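Local coordinates for protein putative isomerase (PDB 2OQH) that probably acts as a sugar-acid dehydratase or isomerase of the enolase superfamily, possibly turning D-glucarate into 5-dehydro-4-deoxy-D-glucarate with loss of water, at residues A[35-38]-A[44-47]; A[73-78]-A[99-104]. One frame throughout, in Å; residues are numbered along the deposited sequence.

Interaction 1: A[35-38]-A[44-47]; sequences VVRV and VEGW
Arg37 lays its aliphatic stem over one face of the Trp47 indole. Arg37 CB sits 3.8 Å from the centroid of the six-membered ring of Trp47 and only 8° off the ring normal, a clear CH-pi contact, and farther out Arg37 CD closes to 3.4 Å from Trp47 CZ2. With CG anti to the backbone N (chi1 176°), the arginine runs alongside the indole in the same direction before bending at chi3. At the edge of the ring, in its plane, Val35 CG1 meets Trp47 CE3 at 3.7 Å. The stem of Arg37 also brushes the Glu45 carboxylate, where Arg37 CD lies 3.5 Å from Glu45 OE2, yet the charged ends make no salt bridge: Arg37 NE stays 4.4 Å from Glu45 OE1, which lies well out of the guanidinium plane. Each charge has its partner elsewhere, Arg37 on Asp9 and Glu45 on Arg39. All this rides on the antiparallel hairpin of strands 31-40 and 45-51, part of the three-stranded sheet of the N-terminal capping domain of the enolase superfamily. Arg37 and Trp47 form a non-hydrogen-bonded pair, which sets both side chains on one sheet face; Val38 and Gly46 form the hydrogen-bonded pair next to it, with Val38 N to Gly46 O at 2.7 Å and Gly46 N to Val38 O at 2.8 Å. CA-H...O contacts add to the pairing, among them Trp47 CA to Val36 O at 3.3 Å. Farther out, Trp11 of strand 5-15 meets the Trp47 ring with planes about 20° apart, and the carboxylate of Asp106 takes the backbone N-H of Trp47.

Interaction 2: A[73-78]-A[99-104]; sequences FALEAF and AVDVAC
The Phe78 ring meets Val100 obliquely, through the rim atoms CZ and CE2; the closest approach is Phe78 CZ to Val100 CG1, 3.7 Å. The two belong to the helical part of the enolase-superfamily N-terminal domain, where the short helix 75-81 packs on the long helix 85-112. Leu67 touches both Phe78 and Val100, and helix 54-63 adds Val60 and Met63 against the valine. Holding CG anti to the backbone N (chi1 170°) carries the Phe78 ring toward the long helix. Cut back to an alanine here, the side chain would probably leave Val100 CG1 without its aromatic neighbour and open a gap between the helices. One turn earlier, Leu75 CD2 rests on Cys104 CB at 3.8 Å and also reaches Asp101 OD1, which Leu75 CD1 meets as well, the leucine and aspartate side chains crossing at about a right angle. The buried carboxylate of Asp101 is gripped at both oxygens, which should hold its rotation. OD2 accepts a hydrogen bond from the backbone N of Ile277, and OD1, the oxygen beside the Leu75 methyls, is hydrogen-bonded to His79 NE2.

From the N terminus, strand 5-15 is followed, after a loop not fully modelled, by strand 31-40 and the short hairpin loop that interaction 1 closes, five residues lying between its segments. The chain then runs through helix 54-63 to helix 75-81 and turns back into helix 85-112, where interaction 2 closes a loop of twenty residues. The two loops follow one another in series, neither enclosing nor crossing the other. In space they meet, their centres about 11 Å apart: Ala103 CB lies 3.5 Å from Val38 CG2, and Val102 CG1 touches Trp47 O. Helix 85-112 thus lies between the two, its Ala99 and Ala103 on the sheet and its Val100, Asp101 and Cys104 facing helix 75-81.

Interaction 1: A[35-38]-A[44-47]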
loop_
_atom_site.group_PDB
_atom_site.type_symbol
_atom_site.label_atom_id
_atom_site.label_comp_id
_atom_site.label_asym_id
_atom_site.label_seq_id
_atom_site.Cartn_x
_atom_site.Cartn_y
_atom_site.Cartn_z
ATOM N N VAL A 35 15.895 4.090 0.690
ATOM C CA VAL A 35 16.117 3.681 -0.695
ATOM C C VAL A 35 17.310 2.738 -0.772
ATOM O O VAL A 35 18.330 2.953 -0.113
ATOM C CB VAL A 35 16.392 4.891 -1.607
ATOM C CG1 VAL A 35 16.510 4.432 -3.049
ATOM C CG2 VAL A 35 15.275 5.912 -1.464
ATOM N N VAL A 36 17.183 1.695 -1.583
ATOM C CA VAL A 36 18.248 0.707 -1.722
ATOM C C VAL A 36 18.645 0.519 -3.180
ATOM O O VAL A 36 17.795 0.597 -4.067
ATOM C CB VAL A 36 17.790 -0.662 -1.158
ATOM C CG1 VAL A 36 18.868 -1.717 -1.381
ATOM C CG2 VAL A 36 17.454 -0.525 0.323
ATOM N N ARG A 37 19.938 0.310 -3.425
ATOM C CA ARG A 37 20.430 0.069 -4.778
ATOM C C ARG A 37 21.224 -1.228 -4.793
ATOM O O ARG A 37 22.149 -1.412 -3.998
ATOM C CB ARG A 37 21.348 1.199 -5.278
ATOM C CG ARG A 37 21.962 0.907 -6.669
ATOM C CD ARG A 37 22.959 1.989 -7.130
ATOM N NE ARG A 37 24.107 2.068 -6.239
ATOM C CZ ARG A 37 24.919 3.117 -6.135
ATOM N NH1 ARG A 37 24.721 4.199 -6.876
ATOM N NH2 ARG A 37 25.916 3.091 -5.264
ATOM N N VAL A 38 20.861 -2.128 -5.695
ATOM C CA VAL A 38 21.577 -3.385 -5.808
ATOM C C VAL A 38 22.421 -3.339 -7.076
ATOM O O VAL A 38 21.890 -3.216 -8.177
ATOM C CB VAL A 38 20.602 -4.582 -5.858
ATOM C CG1 VAL A 38 21.366 -5.867 -6.149
ATOM C CG2 VAL A 38 19.865 -4.694 -4.534
ATOM N N VAL A 44 24.364 -3.838 -14.331
ATOM C CA VAL A 44 22.949 -3.620 -14.057
ATOM C C VAL A 44 22.717 -3.245 -12.602
ATOM O O VAL A 44 23.301 -3.852 -11.697
ATOM C CB VAL A 44 22.112 -4.873 -14.381
ATOM C CG1 VAL A 44 20.737 -4.772 -13.714
ATOM C CG2 VAL A 44 21.945 -5.000 -15.885
ATOM N N GLU A 45 21.855 -2.251 -12.389
ATOM C CA GLU A 45 21.517 -1.768 -11.050
ATOM C C GLU A 45 20.016 -1.831 -10.799
ATOM O O GLU A 45 19.222 -1.541 -11.689
ATOM C CB GLU A 45 21.976 -0.317 -10.862
ATOM C CG GLU A 45 23.485 -0.121 -10.888
ATOM C CD GLU A 45 23.913 1.318 -10.641
ATOM O OE1 GLU A 45 25.128 1.537 -10.463
ATOM O OE2 GLU A 45 23.055 2.229 -10.628
ATOM N N GLY A 46 19.635 -2.204 -9.581
ATOM C CA GLY A 46 18.226 -2.267 -9.236
ATOM C C GLY A 46 17.932 -1.330 -8.077
ATOM O O GLY A 46 18.755 -1.196 -7.167
ATOM N N TRP A 47 16.768 -0.682 -8.099
ATOM C CA TRP A 47 16.396 0.244 -7.037
ATOM C C TRP A 47 15.126 -0.165 -6.317
ATOM O O TRP A 47 14.204 -0.718 -6.918
ATOM C CB TRP A 47 16.204 1.656 -7.592
ATOM C CG TRP A 47 17.466 2.256 -8.112
ATOM C CD1 TRP A 47 18.019 2.062 -9.338
ATOM C CD2 TRP A 47 18.367 3.111 -7.392
ATOM N NE1 TRP A 47 19.210 2.744 -9.434
ATOM C CE2 TRP A 47 19.446 3.397 -8.252
ATOM C CE3 TRP A 47 18.362 3.664 -6.102
ATOM C CZ2 TRP A 47 20.521 4.213 -7.864
ATOM C CZ3 TRP A 47 19.435 4.478 -5.711
ATOM C CH2 TRP A 47 20.496 4.742 -6.594
#

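Interaction 2: A[73-78]-A[99-104]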
loop_
_atom_site.group_PDB
_atom_site.type_symbol
_atom_site.label_atom_id
_atom_site.label_comp_id
_atom_site.label_asym_id
_atom_site.label_seq_id
_atom_site.Cartn_x
_atom_site.Cartn_y
_atom_site.Cartn_z
ATOM N N PHE A 73 18.424 -13.034 -9.009
ATOM C CA PHE A 73 17.372 -13.971 -9.379
ATOM C C PHE A 73 17.066 -14.987 -8.279
ATOM O O PHE A 73 16.037 -15.673 -8.330
ATOM C CB PHE A 73 17.784 -14.733 -10.635
ATOM C CG PHE A 73 17.651 -13.942 -11.902
ATOM C CD1 PHE A 73 16.442 -13.922 -12.596
ATOM C CD2 PHE A 73 18.732 -13.218 -12.410
ATOM C CE1 PHE A 73 16.309 -13.196 -13.782
ATOM C CE2 PHE A 73 18.610 -12.486 -13.600
ATOM C CZ PHE A 73 17.398 -12.475 -14.284
ATOM N N ALA A 74 17.951 -15.096 -7.296
ATOM C CA ALA A 74 17.760 -16.065 -6.219
ATOM C C ALA A 74 16.946 -15.518 -5.048
ATOM O O ALA A 74 17.411 -15.512 -3.908
ATOM C CB ALA A 74 19.122 -16.563 -5.733
ATOM N N LEU A 75 15.722 -15.078 -5.331
ATOM C CA LEU A 75 14.847 -14.523 -4.300
ATOM C C LEU A 75 14.369 -15.548 -3.274
ATOM O O LEU A 75 14.325 -15.254 -2.084
ATOM C CB LEU A 75 13.641 -13.827 -4.948
ATOM C CG LEU A 75 13.971 -12.491 -5.627
ATOM C CD1 LEU A 75 12.727 -11.898 -6.259
ATOM C CD2 LEU A 75 14.552 -11.530 -4.595
ATOM N N GLU A 76 14.015 -16.745 -3.735
ATOM C CA GLU A 76 13.551 -17.799 -2.833
ATOM C C GLU A 76 14.629 -18.067 -1.794
ATOM O O GLU A 76 14.335 -18.173 -0.609
ATOM C CB GLU A 76 13.245 -19.087 -3.614
ATOM C CG GLU A 76 12.007 -19.010 -4.498
ATOM C CD GLU A 76 10.709 -19.357 -3.765
ATOM O OE1 GLU A 76 10.726 -19.503 -2.523
ATOM O OE2 GLU A 76 9.668 -19.486 -4.438
ATOM N N ALA A 77 15.879 -18.165 -2.243
ATOM C CA ALA A 77 16.998 -18.419 -1.340
ATOM C C ALA A 77 17.178 -17.259 -0.369
ATOM O O ALA A 77 17.428 -17.462 0.825
ATOM C CB ALA A 77 18.275 -18.640 -2.134
ATOM N N PHE A 78 17.044 -16.040 -0.883
ATOM C CA PHE A 78 17.181 -14.841 -0.062
ATOM C C PHE A 78 16.145 -14.761 1.062
ATOM O O PHE A 78 16.487 -14.551 2.228
ATOM C CB PHE A 78 17.058 -13.594 -0.934
ATOM C CG PHE A 78 16.939 -12.326 -0.148
ATOM C CD1 PHE A 78 17.943 -11.946 0.736
ATOM C CD2 PHE A 78 15.811 -11.520 -0.267
ATOM C CE1 PHE A 78 17.824 -10.774 1.497
ATOM C CE2 PHE A 78 15.685 -10.347 0.490
ATOM C CZ PHE A 78 16.693 -9.977 1.372
ATOM N N ALA A 99 12.309 -3.886 0.355
ATOM C CA ALA A 99 13.147 -2.940 -0.389
ATOM C C ALA A 99 14.168 -3.696 -1.240
ATOM O O ALA A 99 14.357 -3.393 -2.417
ATOM C CB ALA A 99 13.866 -2.008 0.580
ATOM N N VAL A 100 14.823 -4.682 -0.629
ATOM C CA VAL A 100 15.811 -5.498 -1.324
ATOM C C VAL A 100 15.123 -6.358 -2.376
ATOM O O VAL A 100 15.655 -6.564 -3.469
ATOM C CB VAL A 100 16.566 -6.415 -0.332
ATOM C CG1 VAL A 100 17.563 -7.299 -1.073
ATOM C CG2 VAL A 100 17.279 -5.560 0.712
ATOM N N ASP A 101 13.938 -6.859 -2.036
ATOM C CA ASP A 101 13.170 -7.698 -2.941
ATOM C C ASP A 101 12.868 -6.930 -4.219
ATOM O O ASP A 101 13.087 -7.432 -5.322
ATOM C CB ASP A 101 11.852 -8.124 -2.284
ATOM C CG ASP A 101 11.040 -9.068 -3.156
ATOM O OD1 ASP A 101 11.263 -10.293 -3.086
ATOM O OD2 ASP A 101 10.185 -8.583 -3.921
ATOM N N VAL A 102 12.359 -5.712 -4.060
ATOM C CA VAL A 102 12.020 -4.862 -5.193
ATOM C C VAL A 102 13.251 -4.523 -6.037
ATOM O O VAL A 102 13.205 -4.581 -7.261
ATOM C CB VAL A 102 11.354 -3.555 -4.714
ATOM C CG1 VAL A 102 11.082 -2.633 -5.898
ATOM C CG2 VAL A 102 10.056 -3.881 -3.989
ATOM N N ALA A 103 14.350 -4.181 -5.381
ATOM C CA ALA A 103 15.576 -3.849 -6.102
ATOM C C ALA A 103 16.020 -5.021 -6.969
ATOM O O ALA A 103 16.470 -4.825 -8.090
ATOM C CB ALA A 103 16.684 -3.465 -5.122
ATOM N N CYS A 104 15.883 -6.240 -6.454
ATOM C CA CYS A 104 16.271 -7.420 -7.226
ATOM C C CYS A 104 15.359 -7.623 -8.442
ATOM O O CYS A 104 15.825 -8.001 -9.518
ATOM C CB CYS A 104 16.255 -8.667 -6.335
ATOM S SG CYS A 104 17.595 -8.740 -5.138
#